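Local coordinates for tRNA (cytosine(72)-C(5))-methyltransferase (Pyrococcus horikoshii, PDB 5ZVE), which methylates C5 of cytosine 72 in several tRNAs, taking the methyl group from S-adenosyl-L-methionine, at residues N15-E20 / P354-N359; I38-L43 / E48-E53; G52-E57 / S169-F174. All coordinates share one frame; numbering follows the deposited sequence.

Contact 1: N15-E20 / P354-N359; sequences NLFGKE and PGIGMN
I356 reaches from a tight turn of the methyltransferase domain to meet L16 and F17 at the end of helix 7-17. Its CB points at that helix, but makes no close contact; the work is done by the branches beyond it. CG2 lies against CD1 of L16, 4.3 Å away, approached at a slant. CG1 bridges to the other partner: with chi1 at -44° and chi2 at -72°, it swings CD1 across to the phenyl ring, where I356 CD1 comes 4.2 Å from F17 CE1, obliquely to the ring. A beta-branched residue suits this place because it offers two arms, one to each neighbour. Within the helix end, L16 CG lies over the centre of the F17 ring, 4.0 Å above its plane. G18 ends the helix with a positive phi. On the other side I356 begins the central pair of a type II turn, G355 to M358, with G357 at the positive-phi position that favours glycine; E331 accepts from the I356 backbone N. R363 touches both I356 and F17. With no hydrogen bond between the segments, the contact rests on dispersion and the hydrophobic effect, which specify shape rather than direction.

Contact 2: I38-L43 / E48-E53; sequences IRVNTL and EKLIGE
L50 and V40 slide past one another in opposite directions, and the contact falls on the terminal methyl L50 CD2 and the two valine methyls. The leucine CG is anti to its own backbone N (chi1 176°), which carries CD2 down to the strand, where it settles against both branches: L50 CD2 is 3.9 Å from V40 CG2 and, almost evenly, 4.1 Å from V40 CG1. This fork is what valine contributes, since its two methyls start directly from the beta carbon and stay close to the strand. I38, two residues back, also points toward the helix; its chain is extended at chi2 (178°), and I38 CD1 ends a looser 4.5 Å from L50 CD2. Here helix 47-56 packs on one face of the antiparallel sheet of the ferredoxin-like domain: I38 and V40 face it, while R39 between them points to the other face. There its guanidinium group bonds to Q182, T213 and Q217, the last two on helix 210-218 of the methyltransferase domain. That helix begins at G210 of the S-adenosyl-L-methionine site, so R39 links the sheet to the helix beside the cofactor. Past V40 the strand gives way to an Asx turn, in which N41 OD1 accepts from L43 N at 3.1 Å; the N-H comes from well above the carbonyl plane, 59° out of it. Asparagine fits because its amide also donates, through ND2, to the backbone oxygens of G177 and L245. L50 is buried further by I45, Y178 and F179.

Contact 3: G52-E57 / S169-F174; sequences GELKKE and SELKAF
K56 NZ and E53 OE2, 3.0 Å apart, form a salt bridge along one side of helix 47-56, the lysine nitrogen approaching from above the carboxylate plane, 39° out of it. The CB of E53 points toward segment 169-174 without touching it; the contact is made by L54 and, just beyond the helix, E57. With chi2 bent to -85°, E57 folds alongside L171, the two side chains running past each other in opposite directions. One methyl of the leucine, CD2, meets the glutamate from CB to the carboxylate, closest at E57 OE1, 3.6 Å away. The other branch turns to the apolar side, where L171 CD1 is 4.1 Å from L54 CD2 and the leucine side chains cross at about a right angle. Leucine suits this place because its two methyls serve two neighbours, a helical leucine and the length of E57. Helix 47-56 belongs to the ferredoxin-like domain and lies over its antiparallel sheet; 169-174 comes back much later in the chain and leads into strand 179-181 at the edge of that sheet. L171 holds the N-cap position of helix 172-175. E57 OE1 stays 4.3 Å from K172 N, with no hydrogen bond between them. K172 NZ, 6.1 Å from E57 OE1, is too far for a salt bridge and can add at most a weak, long-range attraction. L59 packs on both L54 and L171.

Overall arrangement
Contacts 2 and 3 are neighbours, their centres 10 Å apart, and both use helix 47-56: the first half faces strand 35-40 and the second half faces the chain returning at 169-174. In sequence both lie between the two segments of contact 1, and contact 3 begins where contact 2 ends, sharing G52 and E53. I38 CD1 lies 4.1 Å from L54 CD1 and L50 CD1 4.3 Å from A173 CB, so their apolar side chains are continuous, while contact 3 runs out to the surface at E57. Contact 1 stands apart, its centre 36 Å from that of contact 2 and 40 Å from that of contact 3. The ferredoxin-like part thus meets the methyltransferase domain at two well-separated places.

Contact 1: N15-E20 / P354-N359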
loop_
_atom_site.group_PDB
_atom_site.type_symbol
_atom_site.label_atom_id
_atom_site.label_comp_id
_atom_site.label_asym_id
_atom_site.label_seq_id
_atom_site.Cartn_x
_atom_site.Cartn_y
_atom_site.Cartn_z
ATOM N N ASN A 15 -9.923 3.373 22.373
ATOM C CA ASN A 15 -10.951 2.425 22.781
ATOM C C ASN A 15 -10.692 1.031 22.228
ATOM O O ASN A 15 -10.941 0.030 22.897
ATOM C CB ASN A 15 -12.330 2.901 22.330
ATOM C CG ASN A 15 -12.876 4.008 23.201
ATOM O OD1 ASN A 15 -12.528 4.113 24.378
ATOM N ND2 ASN A 15 -13.740 4.841 22.629
ATOM N N LEU A 16 -10.175 0.973 21.008
ATOM C CA LEU A 16 -10.054 -0.292 20.300
ATOM C C LEU A 16 -8.742 -1.009 20.609
ATOM O O LEU A 16 -8.685 -2.242 20.617
ATOM C CB LEU A 16 -10.183 -0.060 18.795
ATOM C CG LEU A 16 -10.043 -1.308 17.929
ATOM C CD1 LEU A 16 -11.116 -2.322 18.295
ATOM C CD2 LEU A 16 -10.098 -0.942 16.456
ATOM N N PHE A 17 -7.688 -0.240 20.867
ATOM C CA PHE A 17 -6.374 -0.831 21.090
ATOM C C PHE A 17 -5.850 -0.607 22.503
ATOM O O PHE A 17 -4.936 -1.301 22.945
ATOM C CB PHE A 17 -5.357 -0.262 20.093
ATOM C CG PHE A 17 -5.736 -0.445 18.652
ATOM C CD1 PHE A 17 -5.853 -1.711 18.106
ATOM C CD2 PHE A 17 -5.953 0.655 17.836
ATOM C CE1 PHE A 17 -6.193 -1.880 16.778
ATOM C CE2 PHE A 17 -6.292 0.493 16.505
ATOM C CZ PHE A 17 -6.411 -0.776 15.976
ATOM N N GLY A 18 -6.423 0.355 23.214
ATOM C CA GLY A 18 -5.854 0.770 24.482
ATOM C C GLY A 18 -4.965 1.975 24.249
ATOM O O GLY A 18 -4.364 2.088 23.184
ATOM N N LYS A 19 -4.887 2.871 25.228
ATOM C CA LYS A 19 -4.145 4.123 25.087
ATOM C C LYS A 19 -2.696 3.957 24.630
ATOM O O LYS A 19 -2.245 4.638 23.706
ATOM C CB LYS A 19 -4.136 4.877 26.415
ATOM C CG LYS A 19 -3.773 6.347 26.291
ATOM C CD LYS A 19 -3.668 6.990 27.659
ATOM C CE LYS A 19 -3.316 8.462 27.559
ATOM N NZ LYS A 19 -3.158 9.057 28.911
ATOM N N GLU A 20 -1.972 3.056 25.282
ATOM C CA GLU A 20 -0.558 2.870 24.995
ATOM C C GLU A 20 -0.331 2.406 23.562
ATOM O O GLU A 20 0.420 3.032 22.812
ATOM C CB GLU A 20 0.059 1.876 25.977
ATOM C CG GLU A 20 1.547 1.668 25.771
ATOM C CD GLU A 20 2.162 0.784 26.836
ATOM O OE1 GLU A 20 1.412 0.014 27.478
ATOM O OE2 GLU A 20 3.398 0.852 27.020
ATOM N N PRO A 354 -2.620 -11.783 15.930
ATOM C CA PRO A 354 -4.023 -12.213 15.911
ATOM C C PRO A 354 -4.966 -11.030 15.726
ATOM O O PRO A 354 -4.583 -9.891 15.993
ATOM C CB PRO A 354 -4.225 -12.861 17.290
ATOM C CG PRO A 354 -3.029 -12.466 18.110
ATOM C CD PRO A 354 -1.915 -12.224 17.147
ATOM N N GLY A 355 -6.187 -11.298 15.273
ATOM C CA GLY A 355 -7.185 -10.258 15.122
ATOM C C GLY A 355 -7.766 -9.869 16.466
ATOM O O GLY A 355 -7.401 -10.439 17.493
ATOM N N ILE A 356 -8.672 -8.897 16.464
ATOM C CA ILE A 356 -9.314 -8.459 17.695
ATOM C C ILE A 356 -10.405 -9.440 18.124
ATOM O O ILE A 356 -11.460 -9.514 17.495
ATOM C CB ILE A 356 -9.936 -7.058 17.544
ATOM C CG1 ILE A 356 -8.976 -6.112 16.813
ATOM C CG2 ILE A 356 -10.337 -6.513 18.901
ATOM C CD1 ILE A 356 -7.783 -5.691 17.631
ATOM N N GLY A 357 -10.147 -10.179 19.202
ATOM C CA GLY A 357 -11.097 -11.145 19.729
ATOM C C GLY A 357 -11.471 -12.181 18.692
ATOM O O GLY A 357 -12.633 -12.584 18.577
ATOM N N MET A 358 -10.475 -12.632 17.941
ATOM C CA MET A 358 -10.736 -13.463 16.778
ATOM C C MET A 358 -9.464 -14.165 16.304
ATOM O O MET A 358 -8.437 -13.520 16.114
ATOM C CB MET A 358 -11.309 -12.602 15.671
ATOM C CG MET A 358 -11.727 -13.379 14.488
ATOM S SD MET A 358 -12.663 -12.331 13.390
ATOM C CE MET A 358 -12.664 -13.438 12.025
ATOM N N ASN A 359 -9.552 -15.474 16.074
ATOM C CA ASN A 359 -8.370 -16.336 16.149
ATOM C C ASN A 359 -7.550 -16.582 14.880
ATOM O O ASN A 359 -6.319 -16.583 14.940
ATOM C CB ASN A 359 -8.785 -17.695 16.716
ATOM C CG ASN A 359 -8.529 -17.803 18.205
ATOM O OD1 ASN A 359 -7.536 -17.282 18.715
ATOM N ND2 ASN A 359 -9.427 -18.482 18.912
#

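Contact 2: I38-L43 / E48-E53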
loop_
_atom_site.group_PDB
_atom_site.type_symbol
_atom_site.label_atom_id
_atom_site.label_comp_id
_atom_site.label_asym_id
_atom_site.label_seq_id
_atom_site.Cartn_x
_atom_site.Cartn_y
_atom_site.Cartn_z
ATOM N N ILE A 38 9.864 -4.974 -1.883
ATOM C CA ILE A 38 9.526 -5.112 -3.290
ATOM C C ILE A 38 9.290 -6.582 -3.588
ATOM O O ILE A 38 9.806 -7.452 -2.884
ATOM C CB ILE A 38 10.634 -4.581 -4.213
ATOM C CG1 ILE A 38 11.907 -5.426 -4.052
ATOM C CG2 ILE A 38 10.905 -3.114 -3.928
ATOM C CD1 ILE A 38 13.047 -5.015 -4.956
ATOM N N ARG A 39 8.509 -6.867 -4.623
ATOM C CA ARG A 39 8.329 -8.252 -5.026
ATOM C C ARG A 39 9.224 -8.589 -6.203
ATOM O O ARG A 39 9.216 -7.899 -7.214
ATOM C CB ARG A 39 6.869 -8.543 -5.385
ATOM C CG ARG A 39 6.619 -10.016 -5.699
ATOM C CD ARG A 39 5.179 -10.302 -6.092
ATOM N NE ARG A 39 4.877 -9.920 -7.470
ATOM C CZ ARG A 39 4.027 -8.960 -7.824
ATOM N NH1 ARG A 39 3.365 -8.277 -6.899
ATOM N NH2 ARG A 39 3.829 -8.694 -9.109
ATOM N N VAL A 40 10.004 -9.651 -6.064
ATOM C CA VAL A 40 10.772 -10.162 -7.189
ATOM C C VAL A 40 9.829 -10.802 -8.196
ATOM O O VAL A 40 9.084 -11.720 -7.857
ATOM C CB VAL A 40 11.822 -11.200 -6.748
ATOM C CG1 VAL A 40 12.636 -11.660 -7.938
ATOM C CG2 VAL A 40 12.711 -10.628 -5.659
ATOM N N ASN A 41 9.858 -10.316 -9.431
ATOM C CA ASN A 41 9.037 -10.900 -10.477
ATOM C C ASN A 41 9.698 -12.150 -11.029
ATOM O O ASN A 41 10.445 -12.093 -12.004
ATOM C CB ASN A 41 8.777 -9.895 -11.601
ATOM C CG ASN A 41 7.920 -10.473 -12.711
ATOM O OD1 ASN A 41 7.286 -11.511 -12.538
ATOM N ND2 ASN A 41 7.893 -9.802 -13.853
ATOM N N THR A 42 9.405 -13.284 -10.404
ATOM C CA THR A 42 9.983 -14.558 -10.800
ATOM C C THR A 42 9.557 -15.023 -12.197
ATOM O O THR A 42 9.998 -16.069 -12.664
ATOM C CB THR A 42 9.626 -15.649 -9.785
ATOM O OG1 THR A 42 8.206 -15.650 -9.569
ATOM C CG2 THR A 42 10.328 -15.387 -8.462
ATOM N N LEU A 43 8.703 -14.254 -12.862
ATOM C CA LEU A 43 8.382 -14.520 -14.258
ATOM C C LEU A 43 9.551 -14.142 -15.154
ATOM O O LEU A 43 9.714 -14.699 -16.239
ATOM C CB LEU A 43 7.128 -13.756 -14.695
ATOM C CG LEU A 43 5.771 -14.205 -14.154
ATOM C CD1 LEU A 43 4.677 -13.368 -14.777
ATOM C CD2 LEU A 43 5.537 -15.679 -14.446
ATOM N N GLU A 48 18.107 -13.915 -6.459
ATOM C CA GLU A 48 19.529 -13.634 -6.298
ATOM C C GLU A 48 20.081 -12.838 -7.473
ATOM O O GLU A 48 20.900 -11.941 -7.290
ATOM C CB GLU A 48 20.319 -14.928 -6.113
ATOM C CG GLU A 48 19.874 -15.726 -4.899
ATOM C CD GLU A 48 19.813 -14.880 -3.637
ATOM O OE1 GLU A 48 20.832 -14.255 -3.289
ATOM O OE2 GLU A 48 18.740 -14.823 -3.000
ATOM N N LYS A 49 19.621 -13.161 -8.676
ATOM C CA LYS A 49 20.001 -12.412 -9.866
ATOM C C LYS A 49 19.616 -10.940 -9.753
ATOM O O LYS A 49 20.417 -10.060 -10.077
ATOM C CB LYS A 49 19.367 -13.033 -11.109
ATOM C CG LYS A 49 19.965 -14.381 -11.496
ATOM C CD LYS A 49 21.210 -14.224 -12.353
ATOM C CE LYS A 49 20.838 -14.011 -13.817
ATOM N NZ LYS A 49 21.998 -14.175 -14.743
ATOM N N LEU A 50 18.387 -10.676 -9.306
ATOM C CA LEU A 50 17.909 -9.305 -9.133
ATOM C C LEU A 50 18.758 -8.547 -8.118
ATOM O O LEU A 50 19.120 -7.396 -8.341
ATOM C CB LEU A 50 16.441 -9.291 -8.701
ATOM C CG LEU A 50 15.875 -7.901 -8.396
ATOM C CD1 LEU A 50 16.108 -6.954 -9.567
ATOM C CD2 LEU A 50 14.388 -7.970 -8.039
ATOM N N ILE A 51 19.067 -9.205 -7.006
ATOM C CA ILE A 51 19.940 -8.641 -5.982
ATOM C C ILE A 51 21.254 -8.176 -6.599
ATOM O O ILE A 51 21.705 -7.057 -6.341
ATOM C CB ILE A 51 20.223 -9.665 -4.872
ATOM C CG1 ILE A 51 19.049 -9.725 -3.900
ATOM C CG2 ILE A 51 21.521 -9.343 -4.132
ATOM C CD1 ILE A 51 19.213 -10.780 -2.851
ATOM N N GLY A 52 21.862 -9.039 -7.413
ATOM C CA GLY A 52 23.065 -8.678 -8.143
ATOM C C GLY A 52 22.888 -7.388 -8.927
ATOM O O GLY A 52 23.776 -6.538 -8.938
ATOM N N GLU A 53 21.732 -7.241 -9.574
ATOM C CA GLU A 53 21.428 -6.048 -10.364
ATOM C C GLU A 53 21.265 -4.811 -9.490
ATOM O O GLU A 53 21.700 -3.721 -9.859
ATOM C CB GLU A 53 20.166 -6.258 -11.207
ATOM C CG GLU A 53 20.342 -7.262 -12.330
ATOM C CD GLU A 53 21.456 -6.866 -13.283
ATOM O OE1 GLU A 53 21.639 -5.652 -13.521
ATOM O OE2 GLU A 53 22.161 -7.769 -13.784
#

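Contact 3: G52-E57 / S169-F174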
loop_
_atom_site.group_PDB
_atom_site.type_symbol
_atom_site.label_atom_id
_atom_site.label_comp_id
_atom_site.label_asym_id
_atom_site.label_seq_id
_atom_site.Cartn_x
_atom_site.Cartn_y
_atom_site.Cartn_z
ATOM N N GLY A 52 21.862 -9.039 -7.413
ATOM C CA GLY A 52 23.065 -8.678 -8.143
ATOM C C GLY A 52 22.888 -7.388 -8.927
ATOM O O GLY A 52 23.776 -6.538 -8.938
ATOM N N GLU A 53 21.732 -7.241 -9.574
ATOM C CA GLU A 53 21.428 -6.048 -10.364
ATOM C C GLU A 53 21.265 -4.811 -9.490
ATOM O O GLU A 53 21.700 -3.721 -9.859
ATOM C CB GLU A 53 20.166 -6.258 -11.207
ATOM C CG GLU A 53 20.342 -7.262 -12.330
ATOM C CD GLU A 53 21.456 -6.866 -13.283
ATOM O OE1 GLU A 53 21.639 -5.652 -13.521
ATOM O OE2 GLU A 53 22.161 -7.769 -13.784
ATOM N N LEU A 54 20.633 -4.983 -8.334
ATOM C CA LEU A 54 20.407 -3.870 -7.422
ATOM C C LEU A 54 21.687 -3.444 -6.706
ATOM O O LEU A 54 21.870 -2.267 -6.393
ATOM C CB LEU A 54 19.328 -4.232 -6.400
ATOM C CG LEU A 54 17.934 -4.497 -6.978
ATOM C CD1 LEU A 54 16.992 -5.038 -5.910
ATOM C CD2 LEU A 54 17.371 -3.227 -7.602
ATOM N N LYS A 55 22.569 -4.399 -6.429
ATOM C CA LYS A 55 23.849 -4.065 -5.820
ATOM C C LYS A 55 24.694 -3.253 -6.792
ATOM O O LYS A 55 25.403 -2.333 -6.384
ATOM C CB LYS A 55 24.590 -5.323 -5.370
ATOM C CG LYS A 55 24.111 -5.837 -4.025
ATOM C CD LYS A 55 24.724 -7.181 -3.678
ATOM C CE LYS A 55 24.389 -7.580 -2.248
ATOM N NZ LYS A 55 24.814 -8.974 -1.941
ATOM N N LYS A 56 24.608 -3.601 -8.074
ATOM C CA LYS A 56 25.247 -2.823 -9.133
ATOM C C LYS A 56 24.875 -1.344 -9.077
ATOM O O LYS A 56 25.699 -0.481 -9.360
ATOM C CB LYS A 56 24.880 -3.389 -10.509
ATOM C CG LYS A 56 25.596 -4.680 -10.865
ATOM C CD LYS A 56 25.202 -5.163 -12.252
ATOM C CE LYS A 56 25.678 -6.590 -12.492
ATOM N NZ LYS A 56 25.127 -7.151 -13.760
ATOM N N GLU A 57 23.626 -1.057 -8.722
ATOM C CA GLU A 57 23.138 0.318 -8.682
ATOM C C GLU A 57 23.387 0.983 -7.328
ATOM O O GLU A 57 22.908 2.088 -7.080
ATOM C CB GLU A 57 21.642 0.363 -9.011
ATOM C CG GLU A 57 21.275 -0.181 -10.389
ATOM C CD GLU A 57 21.407 0.856 -11.494
ATOM O OE1 GLU A 57 20.551 0.862 -12.407
ATOM O OE2 GLU A 57 22.365 1.659 -11.457
ATOM N N SER A 169 11.827 3.527 -9.252
ATOM C CA SER A 169 11.009 3.671 -10.453
ATOM C C SER A 169 11.836 4.015 -11.689
ATOM O O SER A 169 11.436 3.713 -12.812
ATOM C CB SER A 169 9.931 4.734 -10.238
ATOM O OG SER A 169 10.498 5.944 -9.765
ATOM N N GLU A 170 12.984 4.645 -11.483
ATOM C CA GLU A 170 13.823 5.064 -12.601
ATOM C C GLU A 170 14.906 4.040 -12.963
ATOM O O GLU A 170 15.676 4.256 -13.894
ATOM C CB GLU A 170 14.471 6.415 -12.284
ATOM C CG GLU A 170 13.469 7.550 -12.081
ATOM C CD GLU A 170 12.719 7.909 -13.348
ATOM O OE1 GLU A 170 13.342 7.921 -14.432
ATOM O OE2 GLU A 170 11.502 8.178 -13.258
ATOM N N LEU A 171 14.960 2.930 -12.234
ATOM C CA LEU A 171 15.966 1.905 -12.497
ATOM C C LEU A 171 15.658 1.120 -13.763
ATOM O O LEU A 171 14.491 0.944 -14.125
ATOM C CB LEU A 171 16.080 0.941 -11.317
ATOM C CG LEU A 171 16.567 1.549 -10.006
ATOM C CD1 LEU A 171 16.404 0.555 -8.874
ATOM C CD2 LEU A 171 18.015 1.965 -10.144
ATOM N N LYS A 172 16.710 0.660 -14.437
ATOM C CA LYS A 172 16.553 -0.194 -15.606
ATOM C C LYS A 172 15.842 -1.468 -15.196
ATOM O O LYS A 172 15.019 -1.991 -15.936
ATOM C CB LYS A 172 17.908 -0.537 -16.236
ATOM C CG LYS A 172 18.726 0.657 -16.701
ATOM C CD LYS A 172 20.055 0.213 -17.316
ATOM C CE LYS A 172 20.952 1.408 -17.630
ATOM N NZ LYS A 172 22.251 1.015 -18.261
ATOM N N ALA A 173 16.175 -1.954 -14.005
ATOM C CA ALA A 173 15.581 -3.165 -13.458
ATOM C C ALA A 173 14.067 -3.036 -13.331
ATOM O O ALA A 173 13.336 -4.001 -13.541
ATOM C CB ALA A 173 16.200 -3.490 -12.107
ATOM N N PHE A 174 13.601 -1.840 -12.993
ATOM C CA PHE A 174 12.167 -1.588 -12.913
ATOM C C PHE A 174 11.541 -1.597 -14.301
ATOM O O PHE A 174 10.458 -2.154 -14.506
ATOM C CB PHE A 174 11.886 -0.256 -12.219
ATOM C CG PHE A 174 10.423 0.062 -12.097
ATOM C CD1 PHE A 174 9.696 -0.375 -11.004
ATOM C CD2 PHE A 174 9.774 0.792 -13.078
ATOM C CE1 PHE A 174 8.348 -0.085 -10.891
ATOM C CE2 PHE A 174 8.428 1.084 -12.972
ATOM C CZ PHE A 174 7.714 0.646 -11.877
#